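Local coordinates for HD domain protein (Enterococcus faecalis, PDB 4LRL) that probably hydrolyses deoxyribonucleoside triphosphates such as dGTP under allosteric control, and here binds dGTP, dTTP and a nickel ion, at residues S61-R66 with E316-D321; H134-G139 with A155-I160; G241-M246 with E411-D416; D397-N402 with L419-T424. One frame throughout, in Å; residues are numbered along the deposited sequence.

In the fold
Followed from the N terminus, the four contacts of this chain fall into two clusters. Segment 61-66 waits about 250 residues for its partner 316-321; within that span contact 2 closes a short loop, folding 134-139 back onto helix 153-162. Contacts 1 and 2 touch directly, since Tyr317 OH meets Gly137 O, so dGTP pocket and metal-site loop share one packed region. Segment 241-246 also leaves from inside that span but pairs with 411-416 beyond it, making contacts 1 and 3 cross. Contact 4, opened at 397-402, closes at 419-424 and crosses contact 3. Both reach the same sheet, through neighbouring strands 411-413 and 419-421, and their centres are about 13 Å apart.

Contact 1. Residues S61-R66 with E316-D321; sequences SAEVQR and EYLKLD. With DGT (2'-deoxyguanosine-5'-triphosphate), chain O.
Beside a dGTP-binding pocket at a subunit interface, Arg66, next to the short helix 62-65, reaches residues 317-320 around the C-terminal part of helix 314-318. Its CG sits between the backbone N and the carbonyl carbon (chi1 64°), and with further bends at chi2 and chi3 the arginine side chain crosses those of Leu318 and Tyr317 at about a right angle, the guanidinium and the Tyr317 ring planes being 51° apart. Leu318 CD2 lies over one face of the guanidinium, 4.0 Å above its plane and offset toward the rim, while Leu318 O comes within 3.2 Å of Arg66 CD. At the edge of the same group, Arg66 NH2 is 2.8 Å from Leu320 O. Arg66 NH1 lies 3.8 Å from Tyr317 CE2 and makes a weak hydrogen bond to Val136 O, so the arginine links three parts of the chain. Glu63 adds CG, 4.0 Å from Leu318 CD2; both its carboxylate oxygens accept backbone N-H groups, from Glu167 and Val168. The neighbouring Gln65 faces the nucleotide: NE2 donates to dGTP O6 over 3.1 Å, nearly straight at 169°, and the bond from Arg68 NE to OE1 fixes which way round the amide stands. Arg350 and Lys354 of the second subunit also bond the dGTP, a composite pocket consistent with an allosteric nucleotide site between subunits, as in other oligomeric HD-family dNTP triphosphohydrolases.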
loop_
_atom_site.group_PDB
_atom_site.type_symbol
_atom_site.label_atom_id
_atom_site.label_comp_id
_atom_site.label_asym_id
_atom_site.label_seq_id
_atom_site.Cartn_x
_atom_site.Cartn_y
_atom_site.Cartn_z
ATOM N N SER C 61 -9.274 12.792 29.941
ATOM C CA SER C 61 -8.623 13.423 31.097
ATOM C C SER C 61 -7.505 14.393 30.686
ATOM O O SER C 61 -6.906 14.231 29.625
ATOM C CB SER C 61 -8.063 12.361 32.049
ATOM O OG SER C 61 -6.819 11.867 31.579
ATOM N N ALA C 62 -7.223 15.374 31.548
ATOM C CA ALA C 62 -6.276 16.456 31.258
ATOM C C ALA C 62 -4.866 15.980 30.921
ATOM O O ALA C 62 -4.220 16.526 30.029
ATOM C CB ALA C 62 -6.227 17.440 32.424
ATOM N N GLU C 63 -4.407 14.959 31.640
ATOM C CA GLU C 63 -3.046 14.461 31.530
ATOM C C GLU C 63 -2.816 13.650 30.251
ATOM O O GLU C 63 -1.699 13.599 29.744
ATOM C CB GLU C 63 -2.689 13.621 32.759
ATOM C CG GLU C 63 -2.625 14.395 34.074
ATOM C CD GLU C 63 -3.998 14.638 34.692
ATOM O OE1 GLU C 63 -4.963 13.942 34.298
ATOM O OE2 GLU C 63 -4.110 15.525 35.574
ATOM N N VAL C 64 -3.865 13.007 29.745
ATOM C CA VAL C 64 -3.785 12.270 28.490
ATOM C C VAL C 64 -3.916 13.246 27.314
ATOM O O VAL C 64 -3.205 13.117 26.325
ATOM C CB VAL C 64 -4.841 11.141 28.415
ATOM C CG1 VAL C 64 -4.860 10.475 27.038
ATOM C CG2 VAL C 64 -4.560 10.081 29.481
ATOM N N GLN C 65 -4.801 14.230 27.445
ATOM C CA GLN C 65 -5.035 15.207 26.389
ATOM C C GLN C 65 -3.789 15.998 25.995
ATOM O O GLN C 65 -3.633 16.364 24.826
ATOM C CB GLN C 65 -6.150 16.181 26.777
ATOM C CG GLN C 65 -7.538 15.562 26.737
ATOM C CD GLN C 65 -7.943 15.088 25.349
ATOM O OE1 GLN C 65 -7.871 15.840 24.378
ATOM N NE2 GLN C 65 -8.395 13.843 25.261
ATOM N N ARG C 66 -2.911 16.260 26.962
ATOM C CA ARG C 66 -1.741 17.093 26.699
ATOM C C ARG C 66 -0.691 16.351 25.864
ATOM O O ARG C 66 0.206 16.965 25.280
ATOM C CB ARG C 66 -1.158 17.674 27.998
ATOM C CG ARG C 66 -0.603 16.666 28.969
ATOM C CD ARG C 66 0.649 17.198 29.647
ATOM N NE ARG C 66 1.555 16.085 29.904
ATOM C CZ ARG C 66 2.875 16.166 30.057
ATOM N NH1 ARG C 66 3.545 15.044 30.271
ATOM N NH2 ARG C 66 3.525 17.334 30.005
ATOM N N GLU C 316 3.788 21.764 37.594
ATOM C CA GLU C 316 4.695 22.560 36.770
ATOM C C GLU C 316 5.191 21.768 35.575
ATOM O O GLU C 316 5.372 22.316 34.476
ATOM C CB GLU C 316 5.872 23.071 37.601
ATOM C CG GLU C 316 5.542 24.337 38.395
ATOM C CD GLU C 316 6.443 24.542 39.599
ATOM O OE1 GLU C 316 7.322 23.692 39.849
ATOM O OE2 GLU C 316 6.265 25.560 40.303
ATOM N N TYR C 317 5.410 20.476 35.791
ATOM C CA TYR C 317 5.840 19.585 34.725
ATOM C C TYR C 317 4.742 19.399 33.674
ATOM O O TYR C 317 5.001 19.515 32.483
ATOM C CB TYR C 317 6.266 18.238 35.302
ATOM C CG TYR C 317 6.789 17.251 34.281
ATOM C CD1 TYR C 317 8.131 17.239 33.914
ATOM C CD2 TYR C 317 5.936 16.305 33.701
ATOM C CE1 TYR C 317 8.608 16.321 32.979
ATOM C CE2 TYR C 317 6.401 15.378 32.786
ATOM C CZ TYR C 317 7.730 15.388 32.425
ATOM O OH TYR C 317 8.176 14.460 31.516
ATOM N N LEU C 318 3.520 19.139 34.148
ATOM C CA LEU C 318 2.355 18.886 33.294
ATOM C C LEU C 318 2.002 20.038 32.351
ATOM O O LEU C 318 1.284 19.847 31.367
ATOM C CB LEU C 318 1.139 18.528 34.149
ATOM C CG LEU C 318 1.144 17.173 34.866
ATOM C CD1 LEU C 318 0.036 17.121 35.904
ATOM C CD2 LEU C 318 1.010 16.017 33.871
ATOM N N LYS C 319 2.504 21.228 32.655
ATOM C CA LYS C 319 2.232 22.403 31.841
ATOM C C LYS C 319 3.124 22.416 30.617
ATOM O O LYS C 319 2.908 23.215 29.704
ATOM C CB LYS C 319 2.473 23.683 32.650
ATOM C CG LYS C 319 1.342 24.063 33.598
ATOM C CD LYS C 319 1.749 25.243 34.451
ATOM C CE LYS C 319 0.607 25.723 35.340
ATOM N NZ LYS C 319 1.138 26.576 36.449
ATOM N N LEU C 320 4.133 21.547 30.614
ATOM C CA LEU C 320 5.134 21.539 29.559
ATOM C C LEU C 320 4.740 20.702 28.349
ATOM O O LEU C 320 4.222 19.594 28.500
ATOM C CB LEU C 320 6.465 21.035 30.094
ATOM C CG LEU C 320 7.271 21.920 31.036
ATOM C CD1 LEU C 320 8.569 21.201 31.324
ATOM C CD2 LEU C 320 7.536 23.308 30.442
ATOM N N ASP C 321 4.998 21.251 27.160
ATOM C CA ASP C 321 4.802 20.560 25.875
ATOM C C ASP C 321 5.742 21.158 24.818
ATOM O O ASP C 321 6.499 22.067 25.133
ATOM C CB ASP C 321 3.335 20.627 25.433
ATOM C CG ASP C 321 2.812 22.054 25.312
ATOM O OD1 ASP C 321 1.680 22.310 25.776
ATOM O OD2 ASP C 321 3.522 22.918 24.754
HETATM P PG DGT O . -20.575 12.346 23.032
HETATM O O1G DGT O . -21.162 13.130 24.189
HETATM O O2G DGT O . -19.366 11.509 23.384
HETATM O O3G DGT O . -21.627 11.627 22.211
HETATM O O3B DGT O . -19.972 13.496 22.073
HETATM P PB DGT O . -19.727 13.240 20.501
HETATM O O1B DGT O . -19.619 11.759 20.246
HETATM O O2B DGT O . -20.741 14.056 19.731
HETATM O O3A DGT O . -18.295 13.957 20.266
HETATM P PA DGT O . -16.921 13.520 20.982
HETATM O O1A DGT O . -17.098 12.292 21.819
HETATM O O2A DGT O . -16.309 14.743 21.617
HETATM O "O5'" DGT O . -16.022 13.121 19.708
HETATM C "C5'" DGT O . -16.576 12.357 18.634
HETATM C "C4'" DGT O . -15.497 12.006 17.616
HETATM O "O4'" DGT O . -14.239 12.549 18.013
HETATM C "C3'" DGT O . -15.312 10.499 17.519
HETATM O "O3'" DGT O . -15.347 10.109 16.136
HETATM C "C2'" DGT O . -13.948 10.209 18.124
HETATM C "C1'" DGT O . -13.232 11.538 17.934
HETATM N N9 DGT O . -12.154 11.821 18.917
HETATM C C8 DGT O . -10.859 11.983 18.603
HETATM N N7 DGT O . -10.108 12.251 19.697
HETATM C C5 DGT O . -10.941 12.265 20.744
HETATM C C6 DGT O . -10.799 12.486 22.195
HETATM O O6 DGT O . -9.675 12.736 22.680
HETATM N N1 DGT O . -11.907 12.414 22.947
HETATM C C2 DGT O . -13.128 12.152 22.429
HETATM N N2 DGT O . -14.197 12.095 23.253
HETATM N N3 DGT O . -13.329 11.941 21.099
HETATM C C4 DGT O . -12.289 11.982 20.228
#

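Contact 2. Residues H134-G139 with A155-I160. With NI (nickel (II) ion), chain N.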
loop_
_atom_site.group_PDB
_atom_site.type_symbol
_atom_site.label_atom_id
_atom_site.label_comp_id
_atom_site.label_asym_id
_atom_site.label_seq_id
_atom_site.Cartn_x
_atom_site.Cartn_y
_atom_site.Cartn_z
ATOM N N HIS C 134 0.653 4.263 29.567
ATOM C CA HIS C 134 2.067 3.841 29.663
ATOM C C HIS C 134 3.090 4.971 29.443
ATOM O O HIS C 134 4.177 4.933 29.986
ATOM C CB HIS C 134 2.369 2.627 28.756
ATOM C CG HIS C 134 2.532 2.976 27.303
ATOM N ND1 HIS C 134 1.495 3.449 26.521
ATOM C CD2 HIS C 134 3.617 2.920 26.492
ATOM C CE1 HIS C 134 1.936 3.674 25.296
ATOM N NE2 HIS C 134 3.221 3.364 25.250
ATOM N N ASP C 135 2.716 5.978 28.667
ATOM C CA ASP C 135 3.636 7.046 28.275
ATOM C C ASP C 135 3.203 8.406 28.800
ATOM O O ASP C 135 3.726 9.432 28.357
ATOM C CB ASP C 135 3.720 7.124 26.750
ATOM C CG ASP C 135 4.664 6.099 26.152
ATOM O OD1 ASP C 135 5.513 5.515 26.875
ATOM O OD2 ASP C 135 4.551 5.879 24.930
ATOM N N VAL C 136 2.259 8.419 29.736
ATOM C CA VAL C 136 1.670 9.666 30.213
ATOM C C VAL C 136 2.695 10.601 30.892
ATOM O O VAL C 136 2.509 11.802 30.909
ATOM C CB VAL C 136 0.409 9.396 31.094
ATOM C CG1 VAL C 136 0.784 9.089 32.537
ATOM C CG2 VAL C 136 -0.558 10.556 31.019
ATOM N N GLY C 137 3.784 10.041 31.415
ATOM C CA GLY C 137 4.808 10.833 32.099
ATOM C C GLY C 137 5.870 11.458 31.202
ATOM O O GLY C 137 6.767 12.144 31.690
ATOM N N HIS C 138 5.787 11.206 29.896
ATOM C CA HIS C 138 6.698 11.828 28.937
ATOM C C HIS C 138 6.401 13.319 28.810
ATOM O O HIS C 138 5.239 13.712 28.684
ATOM C CB HIS C 138 6.537 11.203 27.557
ATOM C CG HIS C 138 7.249 9.896 27.378
ATOM N ND1 HIS C 138 8.624 9.795 27.329
ATOM C CD2 HIS C 138 6.772 8.646 27.171
ATOM C CE1 HIS C 138 8.963 8.534 27.122
ATOM N NE2 HIS C 138 7.857 7.817 27.022
ATOM N N GLY C 139 7.453 14.138 28.845
ATOM C CA GLY C 139 7.337 15.566 28.563
ATOM C C GLY C 139 7.886 15.854 27.176
ATOM O O GLY C 139 8.188 14.921 26.436
ATOM N N ALA C 155 9.074 7.417 36.376
ATOM C CA ALA C 155 8.764 7.959 37.700
ATOM C C ALA C 155 7.563 8.912 37.643
ATOM O O ALA C 155 6.669 8.836 38.479
ATOM C CB ALA C 155 9.984 8.652 38.318
ATOM N N ILE C 156 7.542 9.785 36.641
ATOM C CA ILE C 156 6.467 10.764 36.487
ATOM C C ILE C 156 5.134 10.122 36.109
ATOM O O ILE C 156 4.085 10.523 36.618
ATOM C CB ILE C 156 6.862 11.880 35.510
ATOM C CG1 ILE C 156 7.971 12.728 36.141
ATOM C CG2 ILE C 156 5.659 12.749 35.160
ATOM C CD1 ILE C 156 8.893 13.378 35.143
ATOM N N THR C 157 5.182 9.122 35.231
ATOM C CA THR C 157 4.012 8.323 34.903
ATOM C C THR C 157 3.371 7.764 36.173
ATOM O O THR C 157 2.165 7.919 36.373
ATOM C CB THR C 157 4.364 7.165 33.945
ATOM O OG1 THR C 157 4.818 7.707 32.706
ATOM C CG2 THR C 157 3.147 6.295 33.668
ATOM N N VAL C 158 4.185 7.132 37.021
ATOM C CA VAL C 158 3.708 6.545 38.269
ATOM C C VAL C 158 3.121 7.632 39.160
ATOM O O VAL C 158 2.064 7.440 39.762
ATOM C CB VAL C 158 4.835 5.761 39.007
ATOM C CG1 VAL C 158 4.410 5.369 40.432
ATOM C CG2 VAL C 158 5.240 4.535 38.199
ATOM N N GLN C 159 3.806 8.771 39.225
ATOM C CA GLN C 159 3.310 9.946 39.942
ATOM C C GLN C 159 1.915 10.364 39.474
ATOM O O GLN C 159 1.034 10.595 40.294
ATOM C CB GLN C 159 4.260 11.132 39.767
ATOM C CG GLN C 159 5.469 11.140 40.675
ATOM C CD GLN C 159 6.296 12.404 40.509
ATOM O OE1 GLN C 159 5.757 13.505 40.364
ATOM N NE2 GLN C 159 7.616 12.252 40.529
ATOM N N ILE C 160 1.725 10.460 38.158
ATOM C CA ILE C 160 0.456 10.921 37.590
ATOM C C ILE C 160 -0.676 9.951 37.937
ATOM O O ILE C 160 -1.825 10.350 38.173
ATOM C CB ILE C 160 0.567 11.094 36.059
ATOM C CG1 ILE C 160 1.512 12.257 35.726
ATOM C CG2 ILE C 160 -0.818 11.306 35.422
ATOM C CD1 ILE C 160 2.092 12.190 34.341
HETATM NI NI NI N . 4.969 3.884 24.002
HETATM O O HOH W 1 6.876 3.815 24.974
HETATM O O HOH W 2 6.593 5.140 22.726
#
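Gly137 and Thr157 show how a metal-site loop can be pressed against a helix: their CA atoms are only 3.8 Å apart, an approach that the glycine, lacking a side chain, permits. The polar link between the segments is weak, with Gly137 N donating to Thr157 OG1 over 2.9 Å at a bent 129°; the same hydroxyl has its stronger partner in His153 O, one turn back in the helix. Apolar contacts do the rest. Val136 CG1 meets Thr157 CG2 obliquely and faces Ile160 CD1 tip to tip at 3.8 Å, while Ile160 CD1 also reaches Val136 O (3.5 Å) and Ile156 CG2 lies 3.7 Å from Gly137 O. Metal bonds occupy the other side of the loop, where His134 and Asp135 point away from the helix. His134 NE2 and Asp135 OD2 each bind the nickel ion at 2.2 Å, two waters join them, and His90 and Asp207 complete the H...HD...D site that defines the HD domain. One of those waters donates to Asp135 OD1, a bond between two metal ligands. Second-shell bonds come from Ala131 O to His134 ND1 and, weakly, from His138 NE2 to Asp135 OD1. The loop thus joins helix 124-133 to helix 142-149 and rests on helix 153-162, whose Ile156 and Ile160 pack in turn against helix 314-318.

Contact 3. Residues G241-M246 with E411-D416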
loop_
_atom_site.group_PDB
_atom_site.type_symbol
_atom_site.label_atom_id
_atom_site.label_comp_id
_atom_site.label_asym_id
_atom_site.label_seq_id
_atom_site.Cartn_x
_atom_site.Cartn_y
_atom_site.Cartn_z
ATOM N N GLY C 241 3.593 -15.827 30.987
ATOM C CA GLY C 241 3.342 -14.588 30.253
ATOM C C GLY C 241 2.702 -14.736 28.889
ATOM O O GLY C 241 1.588 -15.254 28.759
ATOM N N ILE C 242 3.422 -14.262 27.878
ATOM C CA ILE C 242 2.942 -14.250 26.495
ATOM C C ILE C 242 3.931 -14.956 25.573
ATOM O O ILE C 242 5.139 -14.741 25.663
ATOM C CB ILE C 242 2.690 -12.803 26.015
ATOM C CG1 ILE C 242 1.428 -12.250 26.682
ATOM C CG2 ILE C 242 2.608 -12.724 24.488
ATOM C CD1 ILE C 242 1.149 -10.802 26.364
ATOM N N ALA C 243 3.397 -15.793 24.689
ATOM C CA ALA C 243 4.191 -16.559 23.737
ATOM C C ALA C 243 3.542 -16.529 22.357
ATOM O O ALA C 243 2.502 -15.904 22.165
ATOM C CB ALA C 243 4.354 -18.009 24.221
ATOM N N PHE C 244 4.166 -17.198 21.395
ATOM C CA PHE C 244 3.665 -17.206 20.028
ATOM C C PHE C 244 3.777 -18.589 19.452
ATOM O O PHE C 244 4.845 -19.207 19.495
ATOM C CB PHE C 244 4.420 -16.181 19.161
ATOM C CG PHE C 244 4.426 -14.805 19.751
ATOM C CD1 PHE C 244 5.325 -14.474 20.773
ATOM C CD2 PHE C 244 3.511 -13.853 19.328
ATOM C CE1 PHE C 244 5.306 -13.222 21.352
ATOM C CE2 PHE C 244 3.498 -12.589 19.899
ATOM C CZ PHE C 244 4.396 -12.272 20.907
ATOM N N ALA C 245 2.662 -19.069 18.915
ATOM C CA ALA C 245 2.608 -20.395 18.314
ATOM C C ALA C 245 3.753 -20.546 17.318
ATOM O O ALA C 245 4.030 -19.623 16.534
ATOM C CB ALA C 245 1.261 -20.621 17.637
ATOM N N MET C 246 4.421 -21.699 17.368
ATOM C CA MET C 246 5.560 -21.993 16.486
ATOM C C MET C 246 5.219 -21.849 14.998
ATOM O O MET C 246 6.089 -21.520 14.192
ATOM C CB MET C 246 6.139 -23.388 16.783
ATOM C CG MET C 246 7.466 -23.702 16.092
ATOM S SD MET C 246 8.834 -22.588 16.525
ATOM C CE MET C 246 9.934 -22.929 15.158
ATOM N N GLU C 411 9.280 -15.855 23.260
ATOM C CA GLU C 411 9.056 -17.292 23.419
ATOM C C GLU C 411 8.111 -17.848 22.361
ATOM O O GLU C 411 7.015 -17.321 22.147
ATOM C CB GLU C 411 8.529 -17.622 24.817
ATOM C CG GLU C 411 9.358 -17.051 25.964
ATOM C CD GLU C 411 10.564 -17.904 26.344
ATOM O OE1 GLU C 411 11.097 -18.655 25.500
ATOM O OE2 GLU C 411 10.991 -17.807 27.505
ATOM N N LEU C 412 8.555 -18.909 21.695
ATOM C CA LEU C 412 7.735 -19.611 20.712
ATOM C C LEU C 412 7.244 -20.898 21.341
ATOM O O LEU C 412 8.026 -21.626 21.970
ATOM C CB LEU C 412 8.537 -19.910 19.447
ATOM C CG LEU C 412 9.033 -18.707 18.636
ATOM C CD1 LEU C 412 10.333 -19.035 17.936
ATOM C CD2 LEU C 412 7.996 -18.253 17.628
ATOM N N MET C 413 5.952 -21.169 21.198
ATOM C CA MET C 413 5.387 -22.388 21.772
ATOM C C MET C 413 5.198 -23.527 20.773
ATOM O O MET C 413 4.535 -23.377 19.742
ATOM C CB MET C 413 4.083 -22.118 22.513
ATOM C CG MET C 413 3.678 -23.300 23.370
ATOM S SD MET C 413 2.164 -23.047 24.287
ATOM C CE MET C 413 2.760 -21.969 25.587
ATOM N N GLN C 414 5.791 -24.670 21.112
ATOM C CA GLN C 414 5.740 -25.861 20.278
ATOM C C GLN C 414 4.396 -26.557 20.476
ATOM O O GLN C 414 3.695 -26.297 21.452
ATOM C CB GLN C 414 6.872 -26.818 20.657
ATOM C CG GLN C 414 8.262 -26.191 20.808
ATOM C CD GLN C 414 9.124 -26.354 19.573
ATOM O OE1 GLN C 414 8.638 -26.311 18.442
ATOM N NE2 GLN C 414 10.420 -26.536 19.786
ATOM N N LYS C 415 4.051 -27.444 19.547
ATOM C CA LYS C 415 2.855 -28.283 19.662
ATOM C C LYS C 415 2.801 -29.055 20.986
ATOM O O LYS C 415 1.719 -29.369 21.478
ATOM C CB LYS C 415 2.774 -29.256 18.481
ATOM C CG LYS C 415 1.361 -29.741 18.174
ATOM C CD LYS C 415 1.287 -31.271 18.080
ATOM C CE LYS C 415 -0.028 -31.749 17.463
ATOM N NZ LYS C 415 -1.216 -31.476 18.322
ATOM N N ASP C 416 3.967 -29.345 21.562
ATOM C CA ASP C 416 4.050 -30.084 22.838
ATOM C C ASP C 416 3.840 -29.194 24.078
ATOM O O ASP C 416 3.743 -29.685 25.208
ATOM C CB ASP C 416 5.362 -30.892 22.923
ATOM C CG ASP C 416 6.595 -30.028 23.217
ATOM O OD1 ASP C 416 6.653 -28.852 22.804
ATOM O OD2 ASP C 416 7.533 -30.539 23.860
#
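Phe244 and Leu412 form the centre of a parallel strand pairing, held by three backbone hydrogen bonds. Phe244 N donates to Glu411 O (2.9 Å), Met413 N to Phe244 O (2.8 Å) and Met246 N to Met413 O (2.9 Å). This is the parallel pattern in which one residue bonds, through its N and O, to the two residues either side of its partner; Met413 likewise spans Phe244 and Met246. Phe244 O also receives a CA-H contact from Leu412. The axes of these short segments lie 53° apart. Side chains then fill in around the backbone. The Phe244 ring presents its edge to Glu411 O, with CD1 3.6 Å away. Met246 has CG anti to the backbone N (chi1 -170°) and a bend at chi2, which bring SD obliquely to within 4.0 Å of Leu412 CB; beside it, and pointing the same way, runs Gln414, with OE1 3.7 Å from Met246 CG. Phe244 and Leu412 occupy one face of the sheet, Ala245 and Met413 the other. Farther out, Ala243 bonds through its backbone to Arg236 and Leu412 to Val420. The parallel pair is therefore flanked by antiparallel strands 235-238 and 419-421, while helix 422-425 packs on Leu412 and Met246.

Contact 4. Residues D397-N402 with L419-T424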
loop_
_atom_site.group_PDB
_atom_site.type_symbol
_atom_site.label_atom_id
_atom_site.label_comp_id
_atom_site.label_asym_id
_atom_site.label_seq_id
_atom_site.Cartn_x
_atom_site.Cartn_y
_atom_site.Cartn_z
ATOM N N ASP C 397 16.345 -0.314 22.591
ATOM C CA ASP C 397 17.132 -1.495 22.935
ATOM C C ASP C 397 17.076 -2.574 21.846
ATOM O O ASP C 397 16.028 -2.810 21.241
ATOM C CB ASP C 397 16.658 -2.067 24.274
ATOM C CG ASP C 397 15.240 -2.611 24.216
ATOM O OD1 ASP C 397 14.322 -1.887 23.769
ATOM O OD2 ASP C 397 15.041 -3.771 24.621
ATOM N N PHE C 398 18.215 -3.217 21.599
ATOM C CA PHE C 398 18.299 -4.309 20.631
ATOM C C PHE C 398 17.817 -5.616 21.242
ATOM O O PHE C 398 17.822 -5.771 22.468
ATOM C CB PHE C 398 19.735 -4.481 20.136
ATOM C CG PHE C 398 20.166 -3.430 19.160
ATOM C CD1 PHE C 398 19.809 -3.520 17.817
ATOM C CD2 PHE C 398 20.928 -2.347 19.579
ATOM C CE1 PHE C 398 20.209 -2.549 16.904
ATOM C CE2 PHE C 398 21.333 -1.367 18.673
ATOM C CZ PHE C 398 20.971 -1.470 17.334
ATOM N N TYR C 399 17.405 -6.551 20.388
ATOM C CA TYR C 399 17.028 -7.878 20.855
ATOM C C TYR C 399 18.268 -8.707 21.220
ATOM O O TYR C 399 19.020 -9.125 20.345
ATOM C CB TYR C 399 16.142 -8.605 19.829
ATOM C CG TYR C 399 15.596 -9.913 20.350
ATOM C CD1 TYR C 399 14.871 -9.955 21.543
ATOM C CD2 TYR C 399 15.814 -11.111 19.669
ATOM C CE1 TYR C 399 14.377 -11.161 22.053
ATOM C CE2 TYR C 399 15.317 -12.324 20.162
ATOM C CZ TYR C 399 14.602 -12.340 21.361
ATOM O OH TYR C 399 14.108 -13.522 21.876
ATOM N N ARG C 400 18.482 -8.910 22.518
ATOM C CA ARG C 400 19.582 -9.743 23.013
ATOM C C ARG C 400 19.072 -10.731 24.064
ATOM O O ARG C 400 19.163 -10.465 25.264
ATOM C CB ARG C 400 20.716 -8.893 23.592
ATOM C CG ARG C 400 21.998 -9.692 23.801
ATOM C CD ARG C 400 22.916 -9.101 24.863
ATOM N NE ARG C 400 23.337 -7.745 24.521
ATOM C CZ ARG C 400 24.475 -7.186 24.914
ATOM N NH1 ARG C 400 24.753 -5.945 24.542
ATOM N NH2 ARG C 400 25.339 -7.860 25.666
ATOM N N PRO C 401 18.522 -11.874 23.616
ATOM C CA PRO C 401 17.942 -12.838 24.542
ATOM C C PRO C 401 18.970 -13.453 25.488
ATOM O O PRO C 401 19.973 -14.016 25.044
ATOM C CB PRO C 401 17.341 -13.905 23.619
ATOM C CG PRO C 401 18.046 -13.738 22.320
ATOM C CD PRO C 401 18.333 -12.279 22.211
ATOM N N ASN C 402 18.719 -13.313 26.784
ATOM C CA ASN C 402 19.539 -13.957 27.791
ATOM C C ASN C 402 18.864 -15.229 28.273
ATOM O O ASN C 402 17.793 -15.187 28.884
ATOM C CB ASN C 402 19.814 -13.018 28.958
ATOM C CG ASN C 402 21.000 -13.451 29.772
ATOM O OD1 ASN C 402 20.989 -14.509 30.403
ATOM N ND2 ASN C 402 22.040 -12.633 29.768
ATOM N N LEU C 419 8.393 -24.215 25.436
ATOM C CA LEU C 419 8.790 -22.934 24.918
ATOM C C LEU C 419 10.200 -22.962 24.386
ATOM O O LEU C 419 11.106 -23.524 24.995
ATOM C CB LEU C 419 8.658 -21.872 26.003
ATOM C CG LEU C 419 7.203 -21.672 26.411
ATOM C CD1 LEU C 419 7.162 -21.123 27.797
ATOM C CD2 LEU C 419 6.472 -20.772 25.404
ATOM N N VAL C 420 10.374 -22.320 23.247
ATOM C CA VAL C 420 11.645 -22.279 22.576
ATOM C C VAL C 420 11.889 -20.834 22.170
ATOM O O VAL C 420 11.033 -20.199 21.540
ATOM C CB VAL C 420 11.656 -23.298 21.397
ATOM C CG1 VAL C 420 12.354 -22.764 20.174
ATOM C CG2 VAL C 420 12.276 -24.624 21.863
ATOM N N GLU C 421 13.046 -20.317 22.573
ATOM C CA GLU C 421 13.434 -18.932 22.316
ATOM C C GLU C 421 13.651 -18.686 20.822
ATOM O O GLU C 421 14.195 -19.536 20.123
ATOM C CB GLU C 421 14.692 -18.591 23.134
ATOM C CG GLU C 421 15.076 -17.118 23.145
ATOM C CD GLU C 421 15.944 -16.721 21.965
ATOM O OE1 GLU C 421 17.071 -17.241 21.850
ATOM O OE2 GLU C 421 15.507 -15.875 21.163
ATOM N N LEU C 422 13.228 -17.512 20.349
ATOM C CA LEU C 422 13.185 -17.180 18.930
ATOM C C LEU C 422 14.491 -17.367 18.141
ATOM O O LEU C 422 14.501 -18.052 17.119
ATOM C CB LEU C 422 12.656 -15.757 18.746
ATOM C CG LEU C 422 12.633 -15.210 17.316
ATOM C CD1 LEU C 422 11.661 -15.981 16.428
ATOM C CD2 LEU C 422 12.312 -13.732 17.311
ATOM N N ALA C 423 15.569 -16.734 18.598
ATOM C CA ALA C 423 16.870 -16.786 17.922
ATOM C C ALA C 423 17.364 -18.222 17.741
ATOM O O ALA C 423 17.973 -18.561 16.725
ATOM C CB ALA C 423 17.903 -15.957 18.690
ATOM N N THR C 424 17.088 -19.049 18.743
ATOM C CA THR C 424 17.381 -20.484 18.737
ATOM C C THR C 424 16.915 -21.202 17.457
ATOM O O THR C 424 17.655 -22.010 16.898
ATOM C CB THR C 424 16.781 -21.129 20.005
ATOM O OG1 THR C 424 17.731 -21.031 21.070
ATOM C CG2 THR C 424 16.389 -22.584 19.795
#
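With CG anti to the backbone N in both Tyr399 (chi1 -173°) and Glu421, the two side chains run past each other in opposite directions, and the bend at chi2 of Glu421 (-86°) sets its carboxylate beside the phenol, the two planes 59° apart. Tyr399 OH donates to Glu421 OE2 at 2.8 Å, on the anti side and somewhat out of the carboxylate plane. From the opposite face of that plane Ala423 N donates to the same oxygen at 2.7 Å. Two donors thus grip OE2, and because Ile410 N in turn donates to Tyr399 OH, the phenol may be polarised toward the carboxylate. Pro401 limits the space further: its CD lies 3.6 Å above the centre of the Tyr399 ring, and its CG is 3.5 Å from Glu421 OE2 and 4.3 Å from Ala423 CB. Leu422 CD2 packs at 4.4 Å from Tyr399 CE2. Glu421 is the N-cap residue of a weakly bonded helix after strand 419-421, its capping carboxylate braced by a tyrosine from a long preceding loop.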